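Cgl0159-like domain-containing protein (Corynebacterium glutamicum, PDB 3FOK) is of unknown function but belongs to the Cgl0159-like family, whose members are expected to adopt a TIM-barrel fold. Local coordinates at residues P3-P8 / L72-A77; L80-V85 / A286-A291; T147-N152 / I179-F184. All coordinates share one frame; numbering follows the deposited sequence.

In the fold
From the N terminus, the leading residues 3-8 first meet helix 69-81 at 72-77, so contact 1 closes a loop that holds helix 8-20, helix 23-30 and strand 44-48. Contact 2 starts at the C-terminal end of the same helix and joins 80-85 to 286-291 on helix 284-295, closing a far longer loop. Contact 3, pairing strands 144-151 and 179-189, is nested inside that loop. Contacts 1 and 2 follow in series, touch where Ile5 packs on Ser81, and tie the N-terminal segment and both helices together. Contact 3 separately joins adjacent strands across the chain's centre, its centre about 30 Å from that of contact 1 and about 26 Å from that of contact 2.

Contact 1: P3-P8 / L72-A77; sequences PPIISP and LLERMA
A carboxylate-to-backbone contact fixes the N-terminal segment 3-8 against the side of helix 69-81, where Glu74 reaches the main chain of Ile5 and Ile6 and Ala77 receives their aliphatic side chains. The polar evidence centres on one oxygen. Ile6 N donates to Glu74 OE2 at 2.5 Å, with an N-H...O angle of 153°, and meets this oxygen close to the direction of its C-O bond. That length is unusually short, so its exact value is doubtful at this resolution. Ile5 N also lies near, 2.9 Å from Glu74 OE2. The bend at chi2 (-55°) turns the Glu74 chain so that its carboxylate arrives at these successive backbone nitrogens, with Pro4 CB 3.8 Å from Glu74 OE2. The Ile6 and Glu74 side chains run antiparallel alongside one another, which also lays Ile6 CG1 against Glu74 OE2.

The apolar part lies beside this group. Ile5 CG2 rests 3.6 Å from Ala77 CB, and Ile6 CG1 comes to 3.9 Å from Ala77 CB as well. Further along, Ile6 CD1 approaches Leu73 CB at 4.2 Å, so the buried Ile6 spans one turn of the helix while Ile5 stays at the exposed margin.

Phe11 of helix 8-20 covers both Ile6 and Leu73, and Thr237 of a second subunit packs on Leu73. Ser7 OG bonds to Ser10 N. This is a typical side-chain N-cap, and it opens helix 8-20 just after the Ile5-Ile6 backbone that Glu74 meets.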
# COMPACT_ATOMS: atom_id res chain seq x y z
N PRO A 3 -12.39 -10.86 -50.22
CA PRO A 3 -13.62 -10.37 -49.56
C PRO A 3 -13.36 -10.27 -48.05
O PRO A 3 -12.93 -11.24 -47.42
CB PRO A 3 -14.70 -11.39 -49.85
CG PRO A 3 -13.88 -12.67 -49.92
CD PRO A 3 -12.58 -12.26 -50.64
N PRO A 4 -13.64 -9.10 -47.46
CA PRO A 4 -13.43 -8.88 -46.02
C PRO A 4 -14.30 -9.76 -45.14
O PRO A 4 -15.44 -10.07 -45.48
CB PRO A 4 -13.77 -7.40 -45.86
CG PRO A 4 -14.86 -7.21 -46.87
CD PRO A 4 -14.29 -7.93 -48.08
N ILE A 5 -13.76 -10.17 -44.00
CA ILE A 5 -14.50 -11.00 -43.06
C ILE A 5 -15.50 -10.14 -42.30
O ILE A 5 -16.57 -10.61 -41.92
CB ILE A 5 -13.55 -11.69 -42.06
CG1 ILE A 5 -12.56 -12.59 -42.79
CG2 ILE A 5 -14.37 -12.52 -41.06
CD1 ILE A 5 -13.17 -13.85 -43.39
N ILE A 6 -15.16 -8.87 -42.09
CA ILE A 6 -16.06 -7.97 -41.38
C ILE A 6 -16.58 -6.86 -42.28
O ILE A 6 -15.84 -5.96 -42.68
CB ILE A 6 -15.36 -7.30 -40.17
CG1 ILE A 6 -14.72 -8.37 -39.28
CG2 ILE A 6 -16.38 -6.50 -39.37
CD1 ILE A 6 -13.99 -7.82 -38.07
N SER A 7 -17.87 -6.93 -42.61
CA SER A 7 -18.50 -5.94 -43.46
C SER A 7 -18.68 -4.63 -42.72
O SER A 7 -18.87 -4.62 -41.50
CB SER A 7 -19.87 -6.43 -43.92
OG SER A 7 -20.78 -6.47 -42.83
N PRO A 8 -18.62 -3.50 -43.44
CA PRO A 8 -18.80 -2.21 -42.78
C PRO A 8 -20.12 -2.15 -42.01
O PRO A 8 -20.31 -1.32 -41.13
CB PRO A 8 -18.72 -1.21 -43.93
CG PRO A 8 -19.04 -2.03 -45.16
CD PRO A 8 -18.34 -3.33 -44.87
N LEU A 72 -6.91 -3.76 -37.77
CA LEU A 72 -6.36 -4.73 -36.83
C LEU A 72 -7.40 -5.84 -36.67
O LEU A 72 -7.07 -7.02 -36.73
CB LEU A 72 -6.08 -4.09 -35.48
CG LEU A 72 -5.03 -4.74 -34.57
CD1 LEU A 72 -5.22 -4.22 -33.15
CD2 LEU A 72 -5.17 -6.26 -34.58
N LEU A 73 -8.65 -5.44 -36.46
CA LEU A 73 -9.73 -6.40 -36.29
C LEU A 73 -9.94 -7.25 -37.54
O LEU A 73 -10.18 -8.45 -37.45
CB LEU A 73 -11.03 -5.67 -35.91
CG LEU A 73 -11.06 -5.05 -34.51
CD1 LEU A 73 -12.34 -4.24 -34.31
CD2 LEU A 73 -10.95 -6.14 -33.46
N GLU A 74 -9.83 -6.63 -38.71
CA GLU A 74 -10.00 -7.35 -39.97
C GLU A 74 -8.91 -8.41 -40.10
O GLU A 74 -9.18 -9.58 -40.37
CB GLU A 74 -9.91 -6.40 -41.17
CG GLU A 74 -11.17 -6.35 -42.04
CD GLU A 74 -11.60 -7.71 -42.56
OE1 GLU A 74 -10.81 -8.36 -43.28
OE2 GLU A 74 -12.73 -8.13 -42.24
N ARG A 75 -7.67 -7.98 -39.90
CA ARG A 75 -6.53 -8.89 -39.99
C ARG A 75 -6.69 -10.03 -38.99
O ARG A 75 -6.29 -11.16 -39.26
CB ARG A 75 -5.24 -8.11 -39.74
CG ARG A 75 -5.13 -6.86 -40.61
CD ARG A 75 -3.90 -6.03 -40.28
NE ARG A 75 -2.73 -6.46 -41.03
CZ ARG A 75 -2.37 -5.96 -42.20
NH1 ARG A 75 -3.09 -5.01 -42.77
NH2 ARG A 75 -1.29 -6.43 -42.82
N MSE A 76 -7.30 -9.73 -37.85
CA MSE A 76 -7.54 -10.73 -36.82
C MSE A 76 -8.62 -11.69 -37.28
O MSE A 76 -8.48 -12.91 -37.16
CB MSE A 76 -7.98 -10.06 -35.50
CG MSE A 76 -6.98 -10.20 -34.36
SE MSE A 76 -6.63 -12.04 -33.88
CE MSE A 76 -5.32 -12.43 -35.23
N ALA A 77 -9.70 -11.14 -37.83
CA ALA A 77 -10.82 -11.94 -38.32
C ALA A 77 -10.33 -12.93 -39.37
O ALA A 77 -10.75 -14.09 -39.39
CB ALA A 77 -11.88 -11.03 -38.91

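Contact 2: L80-V85 / A286-A291; sequences LSRPGV and AAVDTA
Arg82 and Asp289 form a salt bridge between the turn that follows helix 69-81 and the side of helix 284-295. Its straightest bond runs from Arg82 NE to Asp289 OD1, 3.2 Å long with an N-H...O angle of 163°. OD1 lies in the guanidinium plane, but NE meets it on the syn side, somewhat tilted out of the carboxylate plane. Arg82 NH2 is closer to Asp289 OD2, at 2.9 Å, but the bent geometry makes this hydrogen bond weak. The two flat groups are 63° apart, which rules out a coplanar two-pronged pairing. Bends at chi2 (-53°) and chi3 fold the arginine chain back toward the aspartate.

One water adds a second polar link: it donates to Pro83 O at 2.7 Å and to Asp289 OD1 at 2.6 Å. OD1 therefore serves both the arginine and the turn backbone.

The apolar component is small. Val85 CG1 touches Val288 CG1 at 3.5 Å, the two valines set roughly perpendicular, and Arg82 CB lies 4.1 Å from Val288 CG1.

Residues 82-85 make a type II beta turn, with Gly84 at the position whose backbone angles favour glycine. Lys107 NZ bonds to Leu80 O, in the last turn of helix 69-81, and to Val85 O, at the close of the beta turn. Beneath the valines, Phe45 of strand 44-48 packs against both, so helix 284-295 and the exit of helix 69-81 meet over that strand.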
# COMPACT_ATOMS: atom_id res chain seq x y z
N LEU A 80 -8.33 -15.74 -37.65
CA LEU A 80 -9.26 -16.63 -36.96
C LEU A 80 -10.10 -17.49 -37.89
O LEU A 80 -10.61 -18.53 -37.47
CB LEU A 80 -10.19 -15.83 -36.04
CG LEU A 80 -9.60 -15.16 -34.80
CD1 LEU A 80 -10.70 -14.44 -34.04
CD2 LEU A 80 -8.93 -16.21 -33.92
N SER A 81 -10.26 -17.06 -39.13
CA SER A 81 -11.06 -17.82 -40.09
C SER A 81 -10.28 -18.96 -40.72
O SER A 81 -10.86 -19.92 -41.23
CB SER A 81 -11.59 -16.90 -41.18
OG SER A 81 -10.54 -16.44 -42.01
N ARG A 82 -8.95 -18.86 -40.70
CA ARG A 82 -8.10 -19.88 -41.29
C ARG A 82 -8.09 -21.14 -40.43
O ARG A 82 -8.00 -21.06 -39.20
CB ARG A 82 -6.68 -19.36 -41.44
CG ARG A 82 -6.59 -18.01 -42.12
CD ARG A 82 -7.32 -18.03 -43.45
NE ARG A 82 -6.76 -19.02 -44.36
CZ ARG A 82 -7.20 -19.23 -45.60
NH1 ARG A 82 -8.21 -18.52 -46.08
NH2 ARG A 82 -6.63 -20.15 -46.36
N PRO A 83 -8.21 -22.32 -41.05
CA PRO A 83 -8.19 -23.55 -40.26
C PRO A 83 -6.85 -23.68 -39.56
O PRO A 83 -5.81 -23.29 -40.12
CB PRO A 83 -8.42 -24.63 -41.31
CG PRO A 83 -7.77 -24.05 -42.54
CD PRO A 83 -8.26 -22.62 -42.49
N GLY A 84 -6.86 -24.19 -38.34
CA GLY A 84 -5.61 -24.35 -37.61
C GLY A 84 -5.40 -23.35 -36.49
O GLY A 84 -4.62 -23.61 -35.58
N VAL A 85 -6.08 -22.20 -36.54
CA VAL A 85 -5.92 -21.20 -35.49
C VAL A 85 -6.89 -21.50 -34.34
O VAL A 85 -8.11 -21.37 -34.48
CB VAL A 85 -6.15 -19.76 -36.02
CG1 VAL A 85 -5.22 -19.49 -37.19
CG2 VAL A 85 -7.59 -19.56 -36.43
N ALA A 286 -2.02 -16.14 -46.08
CA ALA A 286 -0.91 -17.01 -46.44
C ALA A 286 0.04 -17.24 -45.27
O ALA A 286 0.43 -18.38 -44.99
CB ALA A 286 -0.14 -16.42 -47.61
N ALA A 287 0.42 -16.16 -44.59
CA ALA A 287 1.32 -16.27 -43.45
C ALA A 287 0.70 -17.15 -42.36
O ALA A 287 1.35 -18.04 -41.83
CB ALA A 287 1.64 -14.89 -42.90
N VAL A 288 -0.57 -16.90 -42.04
CA VAL A 288 -1.25 -17.67 -41.01
C VAL A 288 -1.35 -19.17 -41.35
O VAL A 288 -1.25 -20.01 -40.45
CB VAL A 288 -2.66 -17.10 -40.73
CG1 VAL A 288 -3.33 -17.91 -39.63
CG2 VAL A 288 -2.55 -15.64 -40.31
N ASP A 289 -1.54 -19.50 -42.63
CA ASP A 289 -1.63 -20.90 -43.03
C ASP A 289 -0.30 -21.62 -42.83
O ASP A 289 -0.26 -22.75 -42.35
CB ASP A 289 -2.04 -21.03 -44.50
CG ASP A 289 -3.51 -20.70 -44.73
OD1 ASP A 289 -4.35 -21.12 -43.91
OD2 ASP A 289 -3.81 -20.02 -45.74
N THR A 290 0.78 -20.95 -43.22
CA THR A 290 2.12 -21.51 -43.07
C THR A 290 2.30 -21.92 -41.62
O THR A 290 2.54 -23.10 -41.32
CB THR A 290 3.19 -20.47 -43.42
OG1 THR A 290 3.04 -20.06 -44.78
CG2 THR A 290 4.58 -21.05 -43.21
N ALA A 291 2.16 -20.94 -40.73
CA ALA A 291 2.30 -21.17 -39.30
C ALA A 291 1.33 -22.26 -38.84
O ALA A 291 1.71 -23.17 -38.10
CB ALA A 291 2.02 -19.87 -38.55
O HOH W 1 -4.74 -23.29 -42.56

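Contact 3: T147-N152 / I179-F184; sequences TLVRIN and IMLEPF
Strands 144-151 and 179-189, joined by helix 158-174 in a beta-alpha-beta unit, pair in parallel from Thr147-Leu181 to Arg150-Phe184, as part of a curled sheet in keeping with the family's TIM-barrel assignment. The axes of segments 147-151 and 179-184 make an angle of 23°. The hydrogen bonds step between the strands in the parallel pattern. Thr147 N donates to Met180 O at 2.8 Å, Glu182 N returns to Thr147 O, and Val149 N continues to Glu182 O at 2.8 Å with an N-H...O angle of 168°. The next bond, Phe184 N to Val149 O, is long and weak at 3.3 Å; Pro183 CA comes equally close to Val149 O in a CA-H...O contact. Regular pairing resumes with Ile151 N to Phe184 O at 2.7 Å.

Leu148, Arg150, Glu182 and Phe184 occupy one face. A chi1 of -84° sets the Phe184 ring opposite its carbonyl carbon, and Leu148 CD2 meets the ring edge, near its plane, 4.3 Å from Phe184 CD2. Arg150 CG lies 4.0 Å from Phe184 CB. The guanidinium turns away to salt bridges with Asp127 and Glu124, and Glu182 OE1 takes salt bridges from both Lys222 NZ and Lys146 NZ.

On the other face Thr147 and Leu181 lie side by side, Thr147 CB 3.8 Å from Leu181 CD2. Helix 158-174 covers Thr147 and Val149, helix 199-210 covers Leu181 and Pro183, and strand 219-224 continues the sheet beyond 179-184.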
# COMPACT_ATOMS: atom_id res chain seq x y z
N THR A 147 0.91 -13.03 -19.08
CA THR A 147 1.64 -11.96 -18.42
C THR A 147 3.00 -11.71 -19.07
O THR A 147 3.61 -12.64 -19.61
CB THR A 147 1.91 -12.32 -16.94
OG1 THR A 147 0.67 -12.51 -16.25
CG2 THR A 147 2.71 -11.22 -16.27
N LEU A 148 3.46 -10.47 -19.01
CA LEU A 148 4.77 -10.12 -19.55
C LEU A 148 5.64 -9.92 -18.31
O LEU A 148 5.35 -9.08 -17.47
CB LEU A 148 4.70 -8.82 -20.35
CG LEU A 148 5.75 -8.58 -21.45
CD1 LEU A 148 6.03 -7.09 -21.54
CD2 LEU A 148 7.04 -9.32 -21.16
N VAL A 149 6.71 -10.71 -18.19
CA VAL A 149 7.59 -10.59 -17.04
C VAL A 149 9.02 -10.28 -17.45
O VAL A 149 9.85 -11.17 -17.56
CB VAL A 149 7.61 -11.89 -16.20
CG1 VAL A 149 8.29 -11.64 -14.86
CG2 VAL A 149 6.20 -12.41 -16.00
N ARG A 150 9.30 -9.00 -17.69
CA ARG A 150 10.64 -8.59 -18.06
C ARG A 150 11.42 -8.34 -16.78
O ARG A 150 10.97 -7.61 -15.91
CB ARG A 150 10.59 -7.34 -18.94
CG ARG A 150 10.18 -7.64 -20.37
CD ARG A 150 9.96 -6.37 -21.15
NE ARG A 150 8.84 -5.61 -20.61
CZ ARG A 150 8.49 -4.40 -21.02
NH1 ARG A 150 9.18 -3.80 -21.98
NH2 ARG A 150 7.46 -3.79 -20.46
N ILE A 151 12.58 -8.97 -16.69
CA ILE A 151 13.42 -8.87 -15.51
C ILE A 151 14.68 -8.05 -15.76
O ILE A 151 15.63 -8.52 -16.39
CB ILE A 151 13.80 -10.28 -15.02
CG1 ILE A 151 12.53 -11.09 -14.78
CG2 ILE A 151 14.66 -10.20 -13.78
CD1 ILE A 151 12.76 -12.56 -14.50
N ASN A 152 14.69 -6.82 -15.25
CA ASN A 152 15.83 -5.93 -15.41
C ASN A 152 16.54 -5.78 -14.07
O ASN A 152 16.08 -5.06 -13.19
CB ASN A 152 15.36 -4.57 -15.93
CG ASN A 152 16.50 -3.67 -16.36
OD1 ASN A 152 16.36 -2.90 -17.31
ND2 ASN A 152 17.62 -3.76 -15.66
N ILE A 179 -2.15 -20.09 -16.88
CA ILE A 179 -1.52 -18.78 -16.98
C ILE A 179 -0.16 -18.87 -17.67
O ILE A 179 0.75 -19.60 -17.26
CB ILE A 179 -1.39 -18.13 -15.58
CG1 ILE A 179 -0.77 -16.73 -15.73
CG2 ILE A 179 -0.58 -19.02 -14.65
CD1 ILE A 179 -0.82 -15.91 -14.46
N MSE A 180 -0.06 -18.09 -18.74
CA MSE A 180 1.09 -18.00 -19.62
C MSE A 180 2.03 -16.85 -19.22
O MSE A 180 1.61 -15.69 -19.20
CB MSE A 180 0.53 -17.76 -21.03
CG MSE A 180 1.43 -17.94 -22.22
SE MSE A 180 0.39 -17.32 -23.76
CE MSE A 180 -0.90 -18.76 -23.88
N LEU A 181 3.28 -17.15 -18.90
CA LEU A 181 4.24 -16.11 -18.53
C LEU A 181 5.27 -15.93 -19.64
O LEU A 181 5.86 -16.90 -20.11
CB LEU A 181 4.96 -16.47 -17.22
CG LEU A 181 4.17 -16.76 -15.94
CD1 LEU A 181 5.15 -16.89 -14.78
CD2 LEU A 181 3.18 -15.65 -15.66
N GLU A 182 5.48 -14.68 -20.05
CA GLU A 182 6.46 -14.37 -21.09
C GLU A 182 7.64 -13.70 -20.39
O GLU A 182 7.62 -12.50 -20.14
CB GLU A 182 5.86 -13.41 -22.12
CG GLU A 182 6.69 -13.26 -23.40
CD GLU A 182 6.09 -12.27 -24.38
OE1 GLU A 182 4.85 -12.26 -24.54
OE2 GLU A 182 6.86 -11.50 -25.00
N PRO A 183 8.68 -14.49 -20.05
CA PRO A 183 9.86 -13.96 -19.36
C PRO A 183 10.94 -13.44 -20.30
O PRO A 183 11.02 -13.83 -21.47
CB PRO A 183 10.33 -15.15 -18.56
CG PRO A 183 10.12 -16.26 -19.53
CD PRO A 183 8.75 -15.96 -20.13
N PHE A 184 11.79 -12.58 -19.76
CA PHE A 184 12.89 -11.97 -20.48
C PHE A 184 13.84 -11.35 -19.47
O PHE A 184 13.43 -10.93 -18.40
CB PHE A 184 12.41 -10.82 -21.37
CG PHE A 184 11.89 -11.23 -22.71
CD1 PHE A 184 12.73 -11.81 -23.65
CD2 PHE A 184 10.57 -10.98 -23.05
CE1 PHE A 184 12.26 -12.13 -24.93
CE2 PHE A 184 10.08 -11.29 -24.31
CZ PHE A 184 10.93 -11.87 -25.26